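Local coordinates for protein myosin-2 (Saccharomyces cerevisiae, PDB 6IXO) that carries organelles and other cargo along actin cables as a class V myosin motor, binding receptor proteins on its cargo through its globular tail domain, at residues L31-E36 and Q86-Q91; A106-L111 and A153-I158. All blocks are in the same frame, centred on the assembly; numbering follows the deposited sequence.

Both contacts belong to the all-helical globular tail, and their centres lie about 13 Å apart. Interaction 1 sets the turn L32-F35 against the C-terminal end of helix 71-90 and is partly buried, with a lysine at its exposed margin. Interaction 2 pairs helices 97-124 and 134-180 antiparallel, nearer the chain centre, and all four of its touching residues are buried. Neither has a direct hydrogen bond across it; interaction 2 adds a water bridge beside its apolar core. Helix 71-90 joins them: V89 CG2 packs 3.6 Å from I158 CG2, and Q86 OE1 probably accepts a hydrogen bond from N157 ND2 at 3.0 Å.

Interaction 1 (L31-E36 and Q86-Q91); sequences LLKGFE and QKVVTQ
V88, near the C-terminal end of helix 71-90, meets K33 and F35 of the type I beta turn L32-F35, a turn-on-helix contact within the globular tail of a class V myosin. The turn is evidenced by F35 N bonding to L32 O at 3.2 Å. From the CB of V88, directed at the turn, the two methyls part. CG2 goes to the lysine: it lies 4.1 Å from both CA and CG of K33, so it rests on the root of that chain, while L32 O stands a little farther off. The rest of K33 runs extended, and its NZ forms a salt bridge with E29. K33 NZ also lies 4.6 Å from K87 NZ, a like charge that the E29 salt bridge may offset. CG1 of V88, anti to the backbone N (chi1 168°), goes to the aromatic ring. F35 has its CG between the backbone N and the carbonyl carbon (chi1 79°), a torsion that swings the ring over to this methyl. Beyond the two segments, W104 of helix 97-124 meets the F35 ring edge-to-face and also touches V88. The methyl approaches the F35 ring obliquely, with V88 CG1 at 4.2 Å from F35 CD1 and at 3.6 Å from F35 CE1.

Interaction 2 (A106-L111 and A153-I158); sequences ANVREL and ALSYNI
One ordered water joins R109 to S155 across the pair of helices, accepting from R109 NH1 at 2.7 Å and donating to S155 OG at 3.0 Å. It sits at the edge of the guanidinium, in its plane, so the arginine presents an N-H to it directly. S155 OG also hydrogen-bonds D379 OD2, its stronger partner, and the buried serine hydroxyl therefore has two partners, the water and D379 OD2. The other end of the guanidinium is tied more loosely, R109 NH2 making a weak hydrogen bond to I384 O.

Beside this polar bridge the contact is apolar and centred on V108, whose CB is directed at the other helix. Its two methyls divide the work. CG1 presses on the backbone of the facing helix, with V108 CG1 3.8 Å from S155 CA and about as close to S155 N, and it also touches the serine CB. CG2 touches two longer side chains: V108 CG2 is 3.8 Å from L154 CD2 and 3.7 Å from I158 CD1. The isoleucine runs past the valine in the opposite direction; with chi1 at 61° its CG1 lies between the backbone N and the carbonyl carbon, which carries the terminal CD1 to V108. L154 brings CG as well as CD2 against the valine. Helix 71-90 covers this cluster, I85 touching V108, L82 and Q86 touching L154, and V89 touching I158.

The axes of the short segments approach to 9.7 Å at 165° between their N-to-C directions, with V108 and S155 nearest in register (CA to CA 6.1 Å). That geometry is characteristic of adjacent antiparallel helices in a helical bundle, here the all-helical globular cargo-binding tail of a class V myosin.

Interaction 1 (L31-E36 and Q86-Q91)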
ATOM      1  N   LEU A  31       4.457 -17.497  16.096  1.00 45.70           N
ATOM      2  CA  LEU A  31       3.406 -17.276  15.114  1.00 38.27           C
ATOM      3  C   LEU A  31       3.592 -15.942  14.403  1.00 37.11           C
ATOM      4  O   LEU A  31       3.493 -15.842  13.172  1.00 37.44           O
ATOM      5  CB  LEU A  31       2.031 -17.307  15.790  1.00 39.40           C
ATOM      6  CG  LEU A  31       0.853 -17.093  14.831  1.00 39.33           C
ATOM      7  CD1 LEU A  31       0.731 -18.245  13.868  1.00 37.68           C
ATOM      8  CD2 LEU A  31      -0.431 -16.897  15.618  1.00 40.65           C
ATOM      9  N   LEU A  32       3.835 -14.898  15.179  1.00 31.86           N
ATOM     10  CA  LEU A  32       3.846 -13.578  14.573  1.00 30.57           C
ATOM     11  C   LEU A  32       5.226 -13.261  13.943  1.00 36.87           C
ATOM     12  O   LEU A  32       5.312 -13.042  12.739  1.00 35.11           O
ATOM     13  CB  LEU A  32       3.460 -12.515  15.590  1.00 31.05           C
ATOM     14  CG  LEU A  32       2.079 -12.733  16.223  1.00 33.14           C
ATOM     15  CD1 LEU A  32       1.864 -11.640  17.252  1.00 29.98           C
ATOM     16  CD2 LEU A  32       0.951 -12.729  15.180  1.00 32.14           C
ATOM     17  N   LYS A  33       6.293 -13.228  14.732  1.00 39.71           N
ATOM     18  CA  LYS A  33       7.607 -12.891  14.141  1.00 41.10           C
ATOM     19  C   LYS A  33       8.033 -13.980  13.170  1.00 37.96           C
ATOM     20  O   LYS A  33       8.806 -13.737  12.254  1.00 39.97           O
ATOM     21  CB  LYS A  33       8.687 -12.707  15.216  1.00 42.26           C
ATOM     22  CG  LYS A  33       8.440 -11.521  16.132  1.00 42.30           C
ATOM     23  CD  LYS A  33       9.629 -11.320  17.063  1.00 49.33           C
ATOM     24  CE  LYS A  33       9.287 -10.346  18.187  1.00 53.40           C
ATOM     25  NZ  LYS A  33      10.458 -10.089  19.072  1.00 52.63           N
ATOM     26  N   GLY A  34       7.490 -15.186  13.344  1.00 34.83           N
ATOM     27  CA  GLY A  34       7.887 -16.319  12.526  1.00 33.36           C
ATOM     28  C   GLY A  34       6.976 -16.564  11.329  1.00 37.26           C
ATOM     29  O   GLY A  34       7.025 -17.635  10.724  1.00 38.96           O
ATOM     30  N   PHE A  35       6.115 -15.601  11.009  1.00 33.75           N
ATOM     31  CA  PHE A  35       5.180 -15.757   9.889  1.00 34.35           C
ATOM     32  C   PHE A  35       5.885 -16.151   8.565  1.00 39.22           C
ATOM     33  O   PHE A  35       7.040 -15.753   8.309  1.00 37.31           O
ATOM     34  CB  PHE A  35       4.386 -14.458   9.669  1.00 32.20           C
ATOM     35  CG  PHE A  35       5.163 -13.379   8.905  1.00 36.32           C
ATOM     36  CD1 PHE A  35       6.118 -12.584   9.550  1.00 33.55           C
ATOM     37  CD2 PHE A  35       4.914 -13.156   7.556  1.00 33.39           C
ATOM     38  CE1 PHE A  35       6.832 -11.580   8.844  1.00 35.38           C
ATOM     39  CE2 PHE A  35       5.628 -12.146   6.835  1.00 33.79           C
ATOM     40  CZ  PHE A  35       6.585 -11.366   7.497  1.00 34.86           C
ATOM     41  N   GLU A  36       5.177 -16.938   7.757  1.00 35.10           N
ATOM     42  CA  GLU A  36       5.593 -17.323   6.408  1.00 38.30           C
ATOM     43  C   GLU A  36       4.481 -16.948   5.439  1.00 39.18           C
ATOM     44  O   GLU A  36       3.319 -17.257   5.650  1.00 34.39           O
ATOM     45  CB  GLU A  36       5.902 -18.824   6.296  1.00 36.14           C
ATOM     46  CG  GLU A  36       7.149 -19.287   7.062  1.00 38.31           C
ATOM     47  CD  GLU A  36       8.441 -18.678   6.519  1.00 49.42           C
ATOM     48  OE1 GLU A  36       8.482 -18.411   5.305  1.00 47.29           O
ATOM     49  OE2 GLU A  36       9.401 -18.472   7.299  1.00 48.62           O
ATOM     50  N   GLN A  86       2.864  -4.599  14.829  1.00 33.75           N
ATOM     51  CA  GLN A  86       3.320  -3.296  14.325  1.00 32.74           C
ATOM     52  C   GLN A  86       4.838  -3.334  14.160  1.00 32.87           C
ATOM     53  O   GLN A  86       5.384  -2.869  13.154  1.00 33.90           O
ATOM     54  CB  GLN A  86       2.919  -2.167  15.275  1.00 31.19           C
ATOM     55  CG  GLN A  86       3.421  -0.784  14.759  1.00 40.04           C
ATOM     56  CD  GLN A  86       2.648   0.407  15.311  1.00 42.08           C
ATOM     57  OE1 GLN A  86       1.414   0.375  15.469  1.00 47.07           O
ATOM     58  NE2 GLN A  86       3.361   1.473  15.575  1.00 44.94           N
ATOM     59  N   LYS A  87       5.516  -3.897  15.157  1.00 31.07           N
ATOM     60  CA  LYS A  87       6.967  -4.038  15.096  1.00 39.30           C
ATOM     61  C   LYS A  87       7.395  -4.862  13.890  1.00 39.28           C
ATOM     62  O   LYS A  87       8.360  -4.520  13.196  1.00 34.83           O
ATOM     63  CB  LYS A  87       7.512  -4.669  16.378  1.00 37.92           C
ATOM     64  CG  LYS A  87       9.031  -4.859  16.341  1.00 52.54           C
ATOM     65  CD  LYS A  87       9.611  -5.248  17.703  1.00 69.72           C
ATOM     66  CE  LYS A  87      11.138  -5.221  17.691  1.00 85.06           C
ATOM     67  NZ  LYS A  87      11.736  -5.661  18.981  1.00 97.38           N
ATOM     68  N   VAL A  88       6.688  -5.950  13.622  1.00 36.14           N
ATOM     69  CA  VAL A  88       7.027  -6.761  12.462  1.00 30.89           C
ATOM     70  C   VAL A  88       6.899  -5.951  11.173  1.00 30.03           C
ATOM     71  O   VAL A  88       7.748  -6.032  10.287  1.00 29.52           O
ATOM     72  CB  VAL A  88       6.136  -8.041  12.376  1.00 31.22           C
ATOM     73  CG1 VAL A  88       6.306  -8.710  11.031  1.00 28.82           C
ATOM     74  CG2 VAL A  88       6.563  -9.029  13.508  1.00 28.18           C
ATOM     75  N   VAL A  89       5.858  -5.131  11.067  1.00 24.17           N
ATOM     76  CA  VAL A  89       5.695  -4.415   9.801  1.00 22.67           C
ATOM     77  C   VAL A  89       6.788  -3.311   9.690  1.00 31.07           C
ATOM     78  O   VAL A  89       7.282  -3.022   8.614  1.00 31.93           O
ATOM     79  CB  VAL A  89       4.313  -3.822   9.711  1.00 25.09           C
ATOM     80  CG1 VAL A  89       4.207  -2.880   8.500  1.00 25.13           C
ATOM     81  CG2 VAL A  89       3.215  -5.000   9.613  1.00 24.74           C
ATOM     82  N   THR A  90       7.203  -2.770  10.831  1.00 30.28           N
ATOM     83  CA  THR A  90       8.231  -1.724  10.884  1.00 29.02           C
ATOM     84  C   THR A  90       9.592  -2.222  10.355  1.00 35.71           C
ATOM     85  O   THR A  90      10.410  -1.457   9.809  1.00 31.24           O
ATOM     86  CB  THR A  90       8.313  -1.200  12.349  1.00 33.66           C
ATOM     87  OG1 THR A  90       7.086  -0.512  12.632  1.00 38.74           O
ATOM     88  CG2 THR A  90       9.466  -0.214  12.550  1.00 40.57           C
ATOM     89  N   GLN A  91       9.810  -3.522  10.478  1.00 29.30           N
ATOM     90  CA  GLN A  91      11.077  -4.149  10.109  1.00 32.63           C
ATOM     91  C   GLN A  91      11.068  -4.714   8.692  1.00 30.07           C
ATOM     92  O   GLN A  91      12.080  -5.233   8.232  1.00 35.71           O
ATOM     93  CB  GLN A  91      11.401  -5.255  11.129  1.00 37.54           C
ATOM     94  CG  GLN A  91      11.727  -4.653  12.518  1.00 46.97           C
ATOM     95  CD  GLN A  91      12.096  -5.695  13.570  1.00 60.65           C
ATOM     96  OE1 GLN A  91      11.693  -6.853  13.486  1.00 73.52           O
ATOM     97  NE2 GLN A  91      12.872  -5.279  14.564  1.00 60.58           N
TER

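Interaction 2 (A106-L111 and A153-I158)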
ATOM      1  N   ALA A 106      -3.868  -8.121   5.375  1.00 26.81           N
ATOM      2  CA  ALA A 106      -4.979  -9.084   5.326  1.00 28.68           C
ATOM      3  C   ALA A 106      -5.297  -9.572   6.754  1.00 30.97           C
ATOM      4  O   ALA A 106      -6.473  -9.676   7.167  1.00 28.41           O
ATOM      5  CB  ALA A 106      -4.630 -10.252   4.459  1.00 28.01           C
ATOM      6  N   ASN A 107      -4.240  -9.870   7.501  1.00 28.29           N
ATOM      7  CA  ASN A 107      -4.428 -10.472   8.827  1.00 33.33           C
ATOM      8  C   ASN A 107      -5.003  -9.493   9.836  1.00 31.25           C
ATOM      9  O   ASN A 107      -5.881  -9.835  10.647  1.00 29.59           O
ATOM     10  CB  ASN A 107      -3.109 -11.064   9.325  1.00 31.09           C
ATOM     11  CG  ASN A 107      -2.936 -12.469   8.840  1.00 32.83           C
ATOM     12  OD1 ASN A 107      -3.484 -13.438   9.435  1.00 32.75           O
ATOM     13  ND2 ASN A 107      -2.276 -12.612   7.687  1.00 25.34           N
ATOM     14  N   VAL A 108      -4.532  -8.259   9.782  1.00 26.94           N
ATOM     15  CA  VAL A 108      -5.055  -7.239  10.699  1.00 30.65           C
ATOM     16  C   VAL A 108      -6.491  -6.906  10.304  1.00 31.89           C
ATOM     17  O   VAL A 108      -7.360  -6.692  11.170  1.00 33.50           O
ATOM     18  CB  VAL A 108      -4.155  -5.983  10.718  1.00 30.01           C
ATOM     19  CG1 VAL A 108      -4.831  -4.847  11.466  1.00 28.32           C
ATOM     20  CG2 VAL A 108      -2.803  -6.331  11.374  1.00 29.24           C
ATOM     21  N   ARG A 109      -6.785  -6.923   8.998  1.00 28.34           N
ATOM     22  CA  ARG A 109      -8.186  -6.727   8.601  1.00 26.59           C
ATOM     23  C   ARG A 109      -9.058  -7.861   9.145  1.00 31.65           C
ATOM     24  O   ARG A 109     -10.226  -7.650   9.529  1.00 30.53           O
ATOM     25  CB  ARG A 109      -8.342  -6.659   7.071  1.00 31.13           C
ATOM     26  CG  ARG A 109      -9.772  -6.356   6.641  1.00 35.84           C
ATOM     27  CD  ARG A 109     -10.215  -4.986   7.175  1.00 38.11           C
ATOM     28  NE  ARG A 109     -11.510  -4.563   6.610  1.00 34.34           N
ATOM     29  CZ  ARG A 109     -12.143  -3.439   6.969  1.00 32.34           C
ATOM     30  NH1 ARG A 109     -11.611  -2.634   7.918  1.00 31.68           N
ATOM     31  NH2 ARG A 109     -13.320  -3.143   6.408  1.00 37.61           N
ATOM     32  N   GLU A 110      -8.519  -9.077   9.149  1.00 29.41           N
ATOM     33  CA  GLU A 110      -9.343 -10.202   9.626  1.00 28.72           C
ATOM     34  C   GLU A 110      -9.590 -10.049  11.146  1.00 31.88           C
ATOM     35  O   GLU A 110     -10.665 -10.333  11.651  1.00 32.09           O
ATOM     36  CB  GLU A 110      -8.639 -11.534   9.330  1.00 31.63           C
ATOM     37  CG  GLU A 110      -9.414 -12.783   9.783  1.00 33.56           C
ATOM     38  CD  GLU A 110     -10.478 -13.165   8.766  1.00 42.62           C
ATOM     39  OE1 GLU A 110     -10.609 -12.454   7.742  1.00 48.00           O
ATOM     40  OE2 GLU A 110     -11.150 -14.186   8.988  1.00 43.55           O
ATOM     41  N   LEU A 111      -8.575  -9.590  11.869  1.00 32.69           N
ATOM     42  CA  LEU A 111      -8.677  -9.383  13.314  1.00 34.70           C
ATOM     43  C   LEU A 111      -9.678  -8.280  13.624  1.00 38.94           C
ATOM     44  O   LEU A 111     -10.517  -8.397  14.518  1.00 35.92           O
ATOM     45  CB  LEU A 111      -7.321  -9.007  13.895  1.00 32.64           C
ATOM     46  CG  LEU A 111      -6.306 -10.141  14.014  1.00 33.74           C
ATOM     47  CD1 LEU A 111      -4.886  -9.609  14.333  1.00 35.41           C
ATOM     48  CD2 LEU A 111      -6.793 -11.159  15.101  1.00 29.51           C
ATOM     49  N   ALA A 153      -6.577   1.459  14.902  1.00 30.57           N
ATOM     50  CA  ALA A 153      -5.301   2.178  14.928  1.00 32.55           C
ATOM     51  C   ALA A 153      -4.180   1.322  14.336  1.00 30.40           C
ATOM     52  O   ALA A 153      -3.358   1.826  13.529  1.00 30.09           O
ATOM     53  CB  ALA A 153      -4.945   2.630  16.379  1.00 28.46           C
ATOM     54  N   LEU A 154      -4.135   0.039  14.697  1.00 29.24           N
ATOM     55  CA  LEU A 154      -3.100  -0.850  14.139  1.00 26.95           C
ATOM     56  C   LEU A 154      -3.161  -0.893  12.592  1.00 31.40           C
ATOM     57  O   LEU A 154      -2.138  -0.775  11.903  1.00 29.27           O
ATOM     58  CB  LEU A 154      -3.233  -2.274  14.679  1.00 28.43           C
ATOM     59  CG  LEU A 154      -2.209  -3.309  14.165  1.00 28.20           C
ATOM     60  CD1 LEU A 154      -0.760  -2.885  14.517  1.00 25.38           C
ATOM     61  CD2 LEU A 154      -2.491  -4.702  14.792  1.00 26.95           C
ATOM     62  N   SER A 155      -4.360  -1.087  12.066  1.00 27.67           N
ATOM     63  CA  SER A 155      -4.566  -1.143  10.614  1.00 26.00           C
ATOM     64  C   SER A 155      -4.029   0.154   9.962  1.00 25.84           C
ATOM     65  O   SER A 155      -3.278   0.105   8.975  1.00 24.30           O
ATOM     66  CB  SER A 155      -6.054  -1.328  10.311  1.00 31.79           C
ATOM     67  OG  SER A 155      -6.304  -1.484   8.911  1.00 32.60           O
ATOM     68  N   TYR A 156      -4.415   1.293  10.523  1.00 25.39           N
ATOM     69  CA  TYR A 156      -3.962   2.612  10.046  1.00 28.26           C
ATOM     70  C   TYR A 156      -2.448   2.719  10.056  1.00 31.33           C
ATOM     71  O   TYR A 156      -1.810   3.151   9.057  1.00 26.43           O
ATOM     72  CB  TYR A 156      -4.564   3.701  10.925  1.00 29.02           C
ATOM     73  CG  TYR A 156      -4.220   5.120  10.489  1.00 32.63           C
ATOM     74  CD1 TYR A 156      -5.021   5.784   9.560  1.00 31.86           C
ATOM     75  CD2 TYR A 156      -3.118   5.790  11.016  1.00 32.41           C
ATOM     76  CE1 TYR A 156      -4.732   7.086   9.154  1.00 29.52           C
ATOM     77  CE2 TYR A 156      -2.806   7.125  10.604  1.00 31.76           C
ATOM     78  CZ  TYR A 156      -3.625   7.742   9.676  1.00 32.11           C
ATOM     79  OH  TYR A 156      -3.375   9.030   9.266  1.00 30.91           O
ATOM     80  N   ASN A 157      -1.871   2.343  11.193  1.00 27.21           N
ATOM     81  CA  ASN A 157      -0.432   2.400  11.405  1.00 26.22           C
ATOM     82  C   ASN A 157       0.297   1.532  10.425  1.00 28.26           C
ATOM     83  O   ASN A 157       1.225   2.008   9.760  1.00 28.26           O
ATOM     84  CB  ASN A 157      -0.065   1.988  12.862  1.00 25.60           C
ATOM     85  CG  ASN A 157      -0.477   3.028  13.840  1.00 32.14           C
ATOM     86  OD1 ASN A 157      -0.914   4.115  13.425  1.00 31.77           O
ATOM     87  ND2 ASN A 157      -0.359   2.735  15.145  1.00 34.84           N
ATOM     88  N   ILE A 158      -0.092   0.269  10.295  1.00 27.38           N
ATOM     89  CA  ILE A 158       0.725  -0.591   9.430  1.00 24.79           C
ATOM     90  C   ILE A 158       0.465  -0.231   7.948  1.00 28.13           C
ATOM     91  O   ILE A 158       1.352  -0.388   7.113  1.00 25.62           O
ATOM     92  CB  ILE A 158       0.505  -2.123   9.677  1.00 27.02           C
ATOM     93  CG1 ILE A 158      -0.932  -2.582   9.406  1.00 25.08           C
ATOM     94  CG2 ILE A 158       0.998  -2.499  11.062  1.00 27.49           C
ATOM     95  CD1 ILE A 158      -0.967  -4.084   9.072  1.00 22.12           C
TER
HETATM   96  O   HOH W   1      -9.181  -2.412   9.115  1.00 34.73           O